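Side-chain contacts in GTPase HflX (Sulfolobus solfataricus P2, PDB 2QTF), which hydrolyses GTP, for which it is specific, and associates with the 50S ribosomal subunit, with a possible role in protein synthesis or ribosome biogenesis: residues 40-45 against 64-69; 85-90 against 112-117; 117-122 against 147-152. All blocks are in the same frame, centred on the assembly; numbering follows the deposited sequence.

Contact 1 of 3, residues 40-45 against 64-69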
loop_
_atom_site.group_PDB
_atom_site.type_symbol
_atom_site.label_atom_id
_atom_site.label_comp_id
_atom_site.label_asym_id
_atom_site.label_seq_id
_atom_site.Cartn_x
_atom_site.Cartn_y
_atom_site.Cartn_z
ATOM N N LYS A 40 -21.146 17.232 -14.175
ATOM C CA LYS A 40 -20.993 17.813 -12.866
ATOM C C LYS A 40 -20.511 16.828 -11.830
ATOM O O LYS A 40 -19.622 17.167 -11.051
ATOM C CB LYS A 40 -22.289 18.470 -12.360
ATOM C CG LYS A 40 -22.841 19.589 -13.272
ATOM C CD LYS A 40 -24.217 20.058 -12.756
ATOM C CE LYS A 40 -24.130 20.716 -11.297
ATOM N NZ LYS A 40 -25.426 21.216 -10.617
ATOM N N PHE A 41 -21.090 15.624 -11.783
ATOM C CA PHE A 41 -20.895 14.782 -10.611
ATOM C C PHE A 41 -20.085 13.556 -10.889
ATOM O O PHE A 41 -19.876 12.703 -9.997
ATOM C CB PHE A 41 -22.269 14.353 -10.117
ATOM C CG PHE A 41 -23.162 15.536 -9.764
ATOM C CD1 PHE A 41 -22.951 16.257 -8.585
ATOM C CD2 PHE A 41 -24.187 15.911 -10.651
ATOM C CE1 PHE A 41 -23.804 17.398 -8.203
ATOM C CE2 PHE A 41 -25.015 16.993 -10.343
ATOM C CZ PHE A 41 -24.847 17.757 -9.103
ATOM N N TYR A 42 -19.698 13.412 -12.145
ATOM C CA TYR A 42 -18.941 12.194 -12.588
ATOM C C TYR A 42 -19.812 10.921 -12.511
ATOM O O TYR A 42 -20.183 10.276 -13.566
ATOM C CB TYR A 42 -17.571 12.014 -11.763
ATOM C CG TYR A 42 -16.781 10.866 -12.345
ATOM C CD1 TYR A 42 -16.094 11.041 -13.545
ATOM C CD2 TYR A 42 -16.897 9.633 -11.862
ATOM C CE1 TYR A 42 -15.455 9.982 -14.148
ATOM C CE2 TYR A 42 -16.238 8.520 -12.434
ATOM C CZ TYR A 42 -15.553 8.721 -13.593
ATOM O OH TYR A 42 -14.942 7.666 -14.194
ATOM N N ILE A 43 -20.136 10.490 -11.282
ATOM C CA ILE A 43 -21.069 9.399 -11.153
ATOM C C ILE A 43 -22.518 9.926 -11.401
ATOM O O ILE A 43 -22.707 11.118 -11.463
ATOM C CB ILE A 43 -20.981 8.641 -9.765
ATOM C CG1 ILE A 43 -21.343 9.551 -8.644
ATOM C CG2 ILE A 43 -19.475 8.059 -9.580
ATOM C CD1 ILE A 43 -21.573 8.783 -7.244
ATOM N N GLN A 44 -23.487 9.037 -11.497
ATOM C CA GLN A 44 -24.856 9.463 -11.810
ATOM C C GLN A 44 -25.483 10.123 -10.591
ATOM O O GLN A 44 -25.121 9.818 -9.432
ATOM C CB GLN A 44 -25.676 8.253 -12.326
ATOM C CG GLN A 44 -25.221 7.753 -13.849
ATOM C CD GLN A 44 -24.766 8.868 -14.905
ATOM O OE1 GLN A 44 -25.463 9.874 -15.145
ATOM N NE2 GLN A 44 -23.534 8.691 -15.494
ATOM N N TYR A 45 -26.353 11.119 -10.845
ATOM C CA TYR A 45 -26.872 11.904 -9.774
ATOM C C TYR A 45 -27.683 11.080 -8.795
ATOM O O TYR A 45 -27.599 11.257 -7.596
ATOM C CB TYR A 45 -27.709 12.988 -10.408
ATOM C CG TYR A 45 -28.301 13.996 -9.439
ATOM C CD1 TYR A 45 -27.506 15.004 -8.891
ATOM C CD2 TYR A 45 -29.709 13.992 -9.134
ATOM C CE1 TYR A 45 -28.035 15.948 -8.080
ATOM C CE2 TYR A 45 -30.246 14.949 -8.258
ATOM C CZ TYR A 45 -29.438 15.967 -7.783
ATOM O OH TYR A 45 -29.828 17.002 -6.914
ATOM N N GLU A 64 -10.170 6.722 -10.380
ATOM C CA GLU A 64 -9.833 7.468 -11.590
ATOM C C GLU A 64 -9.261 8.754 -11.056
ATOM O O GLU A 64 -9.416 9.047 -9.867
ATOM C CB GLU A 64 -11.131 7.855 -12.347
ATOM C CG GLU A 64 -11.239 7.330 -13.785
ATOM C CD GLU A 64 -10.030 7.620 -14.683
ATOM O OE1 GLU A 64 -9.929 6.921 -15.727
ATOM O OE2 GLU A 64 -9.183 8.511 -14.370
ATOM N N GLN A 65 -8.732 9.610 -11.909
ATOM C CA GLN A 65 -8.405 10.904 -11.464
ATOM C C GLN A 65 -9.556 11.853 -11.779
ATOM O O GLN A 65 -9.874 12.041 -12.987
ATOM C CB GLN A 65 -7.061 11.335 -12.081
ATOM C CG GLN A 65 -6.571 12.688 -11.613
ATOM C CD GLN A 65 -5.182 13.052 -12.187
ATOM O OE1 GLN A 65 -4.398 12.157 -12.569
ATOM N NE2 GLN A 65 -4.885 14.381 -12.265
ATOM N N LEU A 66 -10.132 12.502 -10.763
ATOM C CA LEU A 66 -11.310 13.439 -10.930
ATOM C C LEU A 66 -10.816 14.801 -11.299
ATOM O O LEU A 66 -9.794 15.248 -10.797
ATOM C CB LEU A 66 -12.222 13.599 -9.650
ATOM C CG LEU A 66 -13.013 12.403 -9.237
ATOM C CD1 LEU A 66 -13.787 12.611 -7.908
ATOM C CD2 LEU A 66 -13.939 11.891 -10.436
ATOM N N LYS A 67 -11.541 15.462 -12.212
ATOM C CA LYS A 67 -11.386 16.877 -12.468
ATOM C C LYS A 67 -11.838 17.710 -11.303
ATOM O O LYS A 67 -12.736 17.339 -10.539
ATOM C CB LYS A 67 -12.198 17.302 -13.705
ATOM C CG LYS A 67 -11.760 16.549 -14.907
ATOM C CD LYS A 67 -12.563 17.031 -16.110
ATOM C CE LYS A 67 -12.263 16.204 -17.312
ATOM N NZ LYS A 67 -13.388 16.563 -18.204
ATOM N N PRO A 68 -11.268 18.899 -11.193
ATOM C CA PRO A 68 -11.681 19.773 -10.118
ATOM C C PRO A 68 -13.179 20.031 -10.027
ATOM O O PRO A 68 -13.730 20.098 -8.894
ATOM C CB PRO A 68 -10.923 21.068 -10.414
ATOM C CG PRO A 68 -9.577 20.506 -11.100
ATOM C CD PRO A 68 -10.126 19.458 -12.001
ATOM N N ARG A 69 -13.838 20.224 -11.173
ATOM C CA ARG A 69 -15.262 20.594 -11.053
ATOM C C ARG A 69 -16.036 19.368 -10.474
ATOM O O ARG A 69 -17.010 19.540 -9.748
ATOM C CB ARG A 69 -15.811 21.034 -12.415
ATOM C CG ARG A 69 -15.910 19.853 -13.368
ATOM C CD ARG A 69 -16.856 20.134 -14.613
ATOM N NE ARG A 69 -16.660 19.096 -15.636
ATOM C CZ ARG A 69 -15.596 19.003 -16.428
ATOM N NH1 ARG A 69 -14.593 19.897 -16.337
ATOM N NH2 ARG A 69 -15.550 18.008 -17.315
#
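Tyr42 and Leu66 make the apolar part of this contact. Methyl CD2 of Leu66 sits over one face of the Tyr42 ring, 4.0 Å from the centroid and 26° off the ring normal, a CH-pi contact displaced toward the CB end of the ring: the nearest ring atom to Leu66 CD2 is Tyr42 CG at 3.6 Å. Tyr42 reaches this place because its CG is anti to the backbone N (chi1 -174°), which sends the ring across to the segment 64-69. His70 meets the same ring edge-to-face, while Leu33, Pro34 and Pro37 from earlier in the same loop also pack on it.

At the far end of the ring the touch is only van der Waals. Tyr42 OH lies 3.7 Å from Glu64 CG, the two side chains crossing at about a right angle. The Glu64 chain bends at chi2, and its carboxylate turns back to the adjoining backbone, where OE2 accepts from Gln65 N at 2.7 Å.

A polar link runs beside the segment pair: Arg69 NE donates to Val39 O.

No hydrogen bond joins the two segments directly. Both loops lie in the N-terminal region of the HflX family, beside its parallel sheet. The loop before helix 45-52 is therefore held against the loop entering helix 68-78 by a buried aromatic-aliphatic contact, with the Arg69 bond to Val39 as a polar tie at its margin.

Contact 2 of 3, residues 85-90 against 112-117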
loop_
_atom_site.group_PDB
_atom_site.type_symbol
_atom_site.label_atom_id
_atom_site.label_comp_id
_atom_site.label_asym_id
_atom_site.label_seq_id
_atom_site.Cartn_x
_atom_site.Cartn_y
_atom_site.Cartn_z
ATOM N N ASP A 85 -10.452 10.313 -4.874
ATOM C CA ASP A 85 -10.184 9.745 -6.188
ATOM C C ASP A 85 -8.888 8.891 -6.078
ATOM O O ASP A 85 -8.395 8.585 -4.965
ATOM C CB ASP A 85 -10.131 10.839 -7.287
ATOM C CG ASP A 85 -8.847 11.675 -7.268
ATOM O OD1 ASP A 85 -8.110 11.612 -6.233
ATOM O OD2 ASP A 85 -8.624 12.423 -8.258
ATOM N N LYS A 86 -8.308 8.514 -7.223
ATOM C CA LYS A 86 -7.203 7.550 -7.138
ATOM C C LYS A 86 -5.957 8.158 -6.473
ATOM O O LYS A 86 -5.274 7.464 -5.711
ATOM C CB LYS A 86 -6.733 7.135 -8.551
ATOM C CG LYS A 86 -5.526 6.169 -8.474
ATOM C CD LYS A 86 -5.231 5.698 -9.946
ATOM C CE LYS A 86 -3.931 4.898 -9.984
ATOM N NZ LYS A 86 -3.202 4.941 -11.380
ATOM N N ILE A 87 -5.728 9.423 -6.732
ATOM C CA ILE A 87 -4.621 10.170 -6.100
ATOM C C ILE A 87 -4.823 10.290 -4.590
ATOM O O ILE A 87 -3.932 9.991 -3.864
ATOM C CB ILE A 87 -4.344 11.529 -6.794
ATOM C CG1 ILE A 87 -3.867 11.203 -8.231
ATOM C CG2 ILE A 87 -3.431 12.436 -5.974
ATOM C CD1 ILE A 87 -3.043 12.132 -8.819
ATOM N N LEU A 88 -5.957 10.793 -4.165
ATOM C CA LEU A 88 -6.211 10.970 -2.735
ATOM C C LEU A 88 -6.261 9.600 -2.019
ATOM O O LEU A 88 -5.830 9.502 -0.860
ATOM C CB LEU A 88 -7.523 11.761 -2.543
ATOM C CG LEU A 88 -7.490 13.271 -2.934
ATOM C CD1 LEU A 88 -8.855 13.916 -2.510
ATOM C CD2 LEU A 88 -6.292 13.969 -2.315
ATOM N N LEU A 89 -6.725 8.550 -2.679
ATOM C CA LEU A 89 -6.722 7.224 -2.070
ATOM C C LEU A 89 -5.293 6.773 -1.792
ATOM O O LEU A 89 -4.961 6.198 -0.727
ATOM C CB LEU A 89 -7.490 6.177 -2.967
ATOM C CG LEU A 89 -7.338 4.666 -2.557
ATOM C CD1 LEU A 89 -8.075 4.420 -1.277
ATOM C CD2 LEU A 89 -7.798 3.584 -3.632
ATOM N N LEU A 90 -4.425 6.895 -2.791
ATOM C CA LEU A 90 -3.034 6.377 -2.558
ATOM C C LEU A 90 -2.365 7.271 -1.523
ATOM O O LEU A 90 -1.557 6.754 -0.730
ATOM C CB LEU A 90 -2.170 6.432 -3.865
ATOM C CG LEU A 90 -2.702 5.499 -4.949
ATOM C CD1 LEU A 90 -2.059 5.654 -6.386
ATOM C CD2 LEU A 90 -2.675 4.082 -4.525
ATOM N N LEU A 112 -1.819 19.244 -0.555
ATOM C CA LEU A 112 -1.960 20.691 -0.811
ATOM C C LEU A 112 -1.887 21.024 -2.261
ATOM O O LEU A 112 -2.706 21.838 -2.770
ATOM C CB LEU A 112 -0.868 21.484 -0.068
ATOM C CG LEU A 112 -1.046 21.437 1.469
ATOM C CD1 LEU A 112 0.113 22.088 2.168
ATOM C CD2 LEU A 112 -2.424 22.069 1.924
ATOM N N LYS A 113 -0.896 20.472 -2.945
ATOM C CA LYS A 113 -0.741 20.746 -4.416
ATOM C C LYS A 113 -1.966 20.229 -5.162
ATOM O O LYS A 113 -2.437 20.889 -6.104
ATOM C CB LYS A 113 0.526 20.050 -4.955
ATOM C CG LYS A 113 1.773 20.902 -4.521
ATOM C CD LYS A 113 3.021 20.344 -5.185
ATOM C CE LYS A 113 4.128 21.439 -5.186
ATOM N NZ LYS A 113 5.236 21.086 -6.169
ATOM N N TYR A 114 -2.515 19.099 -4.727
ATOM C CA TYR A 114 -3.720 18.568 -5.396
ATOM C C TYR A 114 -4.958 19.402 -5.192
ATOM O O TYR A 114 -5.884 19.412 -6.038
ATOM C CB TYR A 114 -3.984 17.107 -4.933
ATOM C CG TYR A 114 -4.685 16.228 -5.955
ATOM C CD1 TYR A 114 -4.118 15.993 -7.219
ATOM C CD2 TYR A 114 -5.922 15.692 -5.685
ATOM C CE1 TYR A 114 -4.780 15.219 -8.149
ATOM C CE2 TYR A 114 -6.566 14.909 -6.562
ATOM C CZ TYR A 114 -5.971 14.710 -7.837
ATOM O OH TYR A 114 -6.572 13.860 -8.721
ATOM N N GLU A 115 -5.037 20.090 -4.060
ATOM C CA GLU A 115 -6.181 20.928 -3.783
ATOM C C GLU A 115 -6.099 22.238 -4.561
ATOM O O GLU A 115 -7.103 22.853 -4.750
ATOM C CB GLU A 115 -6.182 21.415 -2.316
ATOM C CG GLU A 115 -7.138 20.988 -1.313
ATOM C CD GLU A 115 -8.478 20.422 -1.807
ATOM O OE1 GLU A 115 -8.465 19.221 -1.852
ATOM O OE2 GLU A 115 -9.512 21.108 -1.981
ATOM N N LEU A 116 -4.917 22.734 -4.917
ATOM C CA LEU A 116 -4.867 24.060 -5.605
ATOM C C LEU A 116 -5.781 24.227 -6.854
ATOM O O LEU A 116 -6.443 25.246 -6.955
ATOM C CB LEU A 116 -3.429 24.379 -6.059
ATOM C CG LEU A 116 -2.486 25.023 -5.034
ATOM C CD1 LEU A 116 -1.126 25.400 -5.714
ATOM C CD2 LEU A 116 -3.174 26.315 -4.437
ATOM N N PRO A 117 -5.760 23.268 -7.800
ATOM C CA PRO A 117 -6.658 23.333 -8.998
ATOM C C PRO A 117 -8.114 23.287 -8.598
ATOM O O PRO A 117 -8.962 23.920 -9.242
ATOM C CB PRO A 117 -6.284 22.104 -9.811
ATOM C CG PRO A 117 -4.972 21.597 -9.213
ATOM C CD PRO A 117 -4.923 22.047 -7.822
#
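The start of helix 86-97 faces helix 101-121, with Leu88 and Tyr114 the nearest pair of CA atoms at 8.4 Å. The Tyr114 side chain covers the distance. Its OH donates to Asp85 OD2 at 2.5 Å, a short bond that uses the syn lone pair of the carboxylate, with the oxygen lying in the plane of the ring at its edge. Carboxylate and ring planes are 47° apart.

Asp85 has a second task. With chi1 at 75°, its CG lies between the backbone N and the carbonyl carbon, turning OD1 back to the first turn of the helix: this oxygen accepts from Leu88 N at 3.1 Å in a practically straight capping bond, with Asp85 as the N-cap residue of helix 86-97. OD2 also receives Leu66 N, so the buried carboxylate is gripped by three donors, which probably favours its charged form.

Ile87 covers one face of the tyrosine. Its CG2 stands 3.7 Å from the ring centroid, almost on the normal, and CD1 reaches Tyr114 CE1 at 3.6 Å. Leu88 approaches the ring obliquely, CD2 being 3.8 Å from Tyr114 CD2.

Phe71 of helix 68-78 packs against Asp85, Leu88 and Tyr114, and Gln65 of the preceding loop also touches the tyrosine. The contact thus lies just beyond edge strand 82-84 of the parallel sheet, where helices 68-78, 86-97 and 101-121 come together.

Contact 3 of 3, residues 117-122 against 147-152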
loop_
_atom_site.group_PDB
_atom_site.type_symbol
_atom_site.label_atom_id
_atom_site.label_comp_id
_atom_site.label_asym_id
_atom_site.label_seq_id
_atom_site.Cartn_x
_atom_site.Cartn_y
_atom_site.Cartn_z
ATOM N N PRO A 117 -5.760 23.268 -7.800
ATOM C CA PRO A 117 -6.658 23.333 -8.998
ATOM C C PRO A 117 -8.114 23.287 -8.598
ATOM O O PRO A 117 -8.962 23.920 -9.242
ATOM C CB PRO A 117 -6.284 22.104 -9.811
ATOM C CG PRO A 117 -4.972 21.597 -9.213
ATOM C CD PRO A 117 -4.923 22.047 -7.822
ATOM N N ILE A 118 -8.431 22.620 -7.473
ATOM C CA ILE A 118 -9.807 22.685 -6.971
ATOM C C ILE A 118 -10.194 24.097 -6.435
ATOM O O ILE A 118 -11.273 24.650 -6.768
ATOM C CB ILE A 118 -10.064 21.603 -5.839
ATOM C CG1 ILE A 118 -9.646 20.231 -6.398
ATOM C CG2 ILE A 118 -11.511 21.655 -5.450
ATOM C CD1 ILE A 118 -9.664 19.103 -5.362
ATOM N N ILE A 119 -9.354 24.682 -5.621
ATOM C CA ILE A 119 -9.632 26.007 -5.101
ATOM C C ILE A 119 -9.753 27.042 -6.272
ATOM O O ILE A 119 -10.640 27.905 -6.276
ATOM C CB ILE A 119 -8.480 26.481 -4.207
ATOM C CG1 ILE A 119 -8.338 25.586 -2.936
ATOM C CG2 ILE A 119 -8.726 27.939 -3.781
ATOM C CD1 ILE A 119 -6.965 25.811 -2.232
ATOM N N LYS A 120 -8.839 26.955 -7.223
ATOM C CA LYS A 120 -8.817 27.853 -8.376
ATOM C C LYS A 120 -10.116 27.744 -9.159
ATOM O O LYS A 120 -10.669 28.777 -9.577
ATOM C CB LYS A 120 -7.610 27.556 -9.274
ATOM C CG LYS A 120 -6.239 27.988 -8.652
ATOM C CD LYS A 120 -4.978 27.756 -9.530
ATOM C CE LYS A 120 -3.706 28.178 -8.783
ATOM N NZ LYS A 120 -2.469 27.694 -9.502
ATOM N N GLU A 121 -10.634 26.532 -9.351
ATOM C CA GLU A 121 -11.998 26.342 -9.895
ATOM C C GLU A 121 -13.163 26.818 -9.015
ATOM O O GLU A 121 -14.270 27.017 -9.504
ATOM C CB GLU A 121 -12.223 24.870 -10.243
ATOM C CG GLU A 121 -11.736 24.563 -11.611
ATOM C CD GLU A 121 -12.733 25.099 -12.618
ATOM O OE1 GLU A 121 -13.918 24.676 -12.549
ATOM O OE2 GLU A 121 -12.343 25.983 -13.418
ATOM N N THR A 122 -12.963 26.973 -7.719
ATOM C CA THR A 122 -14.032 27.397 -6.832
ATOM C C THR A 122 -14.177 28.898 -6.980
ATOM O O THR A 122 -15.273 29.435 -6.725
ATOM C CB THR A 122 -13.704 27.028 -5.375
ATOM O OG1 THR A 122 -13.795 25.599 -5.228
ATOM C CG2 THR A 122 -14.625 27.660 -4.386
ATOM N N LYS A 147 -3.691 31.955 -1.795
ATOM C CA LYS A 147 -2.402 32.357 -1.298
ATOM C C LYS A 147 -2.056 31.569 -0.027
ATOM O O LYS A 147 -0.902 31.263 0.228
ATOM C CB LYS A 147 -2.305 33.928 -1.099
ATOM C CG LYS A 147 -2.528 34.705 -2.413
ATOM C CD LYS A 147 -2.725 36.238 -2.199
ATOM C CE LYS A 147 -1.395 37.050 -2.270
ATOM N NZ LYS A 147 -0.883 37.429 -3.672
ATOM N N PHE A 148 -3.045 31.303 0.805
ATOM C CA PHE A 148 -2.825 30.575 2.037
ATOM C C PHE A 148 -2.191 29.194 1.756
ATOM O O PHE A 148 -1.228 28.787 2.418
ATOM C CB PHE A 148 -4.159 30.442 2.765
ATOM C CG PHE A 148 -4.086 29.651 4.065
ATOM C CD1 PHE A 148 -3.496 30.175 5.196
ATOM C CD2 PHE A 148 -4.668 28.357 4.150
ATOM C CE1 PHE A 148 -3.483 29.437 6.396
ATOM C CE2 PHE A 148 -4.627 27.601 5.337
ATOM C CZ PHE A 148 -4.022 28.140 6.441
ATOM N N TYR A 149 -2.765 28.471 0.798
ATOM C CA TYR A 149 -2.232 27.134 0.415
ATOM C C TYR A 149 -0.818 27.233 -0.167
ATOM O O TYR A 149 0.062 26.458 0.206
ATOM C CB TYR A 149 -3.185 26.455 -0.606
ATOM C CG TYR A 149 -4.383 25.738 0.109
ATOM C CD1 TYR A 149 -5.385 26.477 0.778
ATOM C CD2 TYR A 149 -4.445 24.347 0.179
ATOM C CE1 TYR A 149 -6.469 25.841 1.457
ATOM C CE2 TYR A 149 -5.507 23.714 0.887
ATOM C CZ TYR A 149 -6.512 24.455 1.503
ATOM O OH TYR A 149 -7.567 23.765 2.178
ATOM N N LYS A 150 -0.593 28.191 -1.073
ATOM C CA LYS A 150 0.773 28.376 -1.617
ATOM C C LYS A 150 1.792 28.668 -0.545
ATOM O O LYS A 150 2.899 28.119 -0.605
ATOM C CB LYS A 150 0.815 29.393 -2.772
ATOM C CG LYS A 150 -0.169 29.048 -3.925
ATOM C CD LYS A 150 -0.291 30.171 -5.005
ATOM C CE LYS A 150 -0.539 29.615 -6.424
ATOM N NZ LYS A 150 -0.610 30.730 -7.474
ATOM N N ARG A 151 1.455 29.477 0.476
ATOM C CA ARG A 151 2.444 29.699 1.522
ATOM C C ARG A 151 2.765 28.432 2.290
ATOM O O ARG A 151 3.923 28.220 2.700
ATOM C CB ARG A 151 1.989 30.765 2.587
ATOM C CG ARG A 151 1.872 32.257 2.095
ATOM C CD ARG A 151 1.614 33.243 3.339
ATOM N NE ARG A 151 0.315 33.058 4.012
ATOM C CZ ARG A 151 -0.844 33.526 3.544
ATOM N NH1 ARG A 151 -0.880 34.193 2.391
ATOM N NH2 ARG A 151 -1.992 33.340 4.228
ATOM N N ARG A 152 1.751 27.600 2.577
ATOM C CA ARG A 152 2.060 26.324 3.203
ATOM C C ARG A 152 2.866 25.401 2.291
ATOM O O ARG A 152 3.811 24.730 2.728
ATOM C CB ARG A 152 0.735 25.668 3.658
ATOM C CG ARG A 152 0.894 24.287 4.311
ATOM C CD ARG A 152 1.060 24.334 5.799
ATOM N NE ARG A 152 0.479 23.166 6.515
ATOM C CZ ARG A 152 0.878 22.832 7.749
ATOM N NH1 ARG A 152 1.836 23.575 8.341
ATOM N NH2 ARG A 152 0.332 21.792 8.411
#
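Ile119 and Tyr149 meet because each first torsion sets its branch beside the backbone N: Ile119 CG1 is anti to the carbonyl carbon at chi1 -64°, and CD1 extends from CG1 toward the neighbouring helix; Tyr149 CG takes the corresponding position at chi1 -83°, presenting a ring face to that methyl. The meeting is a CH-pi contact. Ile119 CD1 stands over the centre of the ring, 3.5 Å from its centroid and 14° off the normal, with Tyr149 CD1 and CG its nearest ring atoms. This one methyl carries the apolar contact between the segments, while the two backbones stay well apart, Ile119 CA being 9.3 Å from Tyr149 CA.

Further residues surround this contact. Leu112 and Leu116, earlier on helix 101-121, also pack on Tyr149, and Ile119 touches Thr145 and Ile146 at the start of helix 145-164.

Alongside, two lysines reach across. Lys120 is extended beyond CG and Lys150 is bent at chi3; they cross at about a right angle, bringing Lys120 NZ to 4.1 Å from Lys150 NZ. Both residues are exposed, so solvent probably screens the like charges.

Within the segment 117-122, Thr122 OG1 donates to Ile118 O at 3.1 Å from above the carbonyl plane, a local bond back to the carbonyl four residues earlier.

No hydrogen bond or salt bridge runs between the segments. Helices 101-121 and 145-164, both of the HflX middle region, are held here by an aliphatic-aromatic contact at the surface, which the lysine pair, if anything, probably opposes; a salt bridge from Arg152 NE to Glu108 OE1 supplies a polar link between the same helices.

In the fold
From the N terminus, contact 1 closes first, bringing the loop after strand 25-31 back to the one following strand 59-62; helix 45-52 and that strand lie between. Contact 2 opens only after it has closed, joining the beginning of helix 86-97 to helix 101-121, and contact 3 continues to helix 145-164 across the unmodelled residues 123-143. The three run in series, none nested or crossed, although contacts 2 and 3 share Pro117. Contacts 1 and 2 meet through the probable backbone bond Glu64 O to Lys86 N; Pro68 packs on Pro117 and Glu121. Together they tie the N-terminal parallel-sheet region to the helical pair of the middle region.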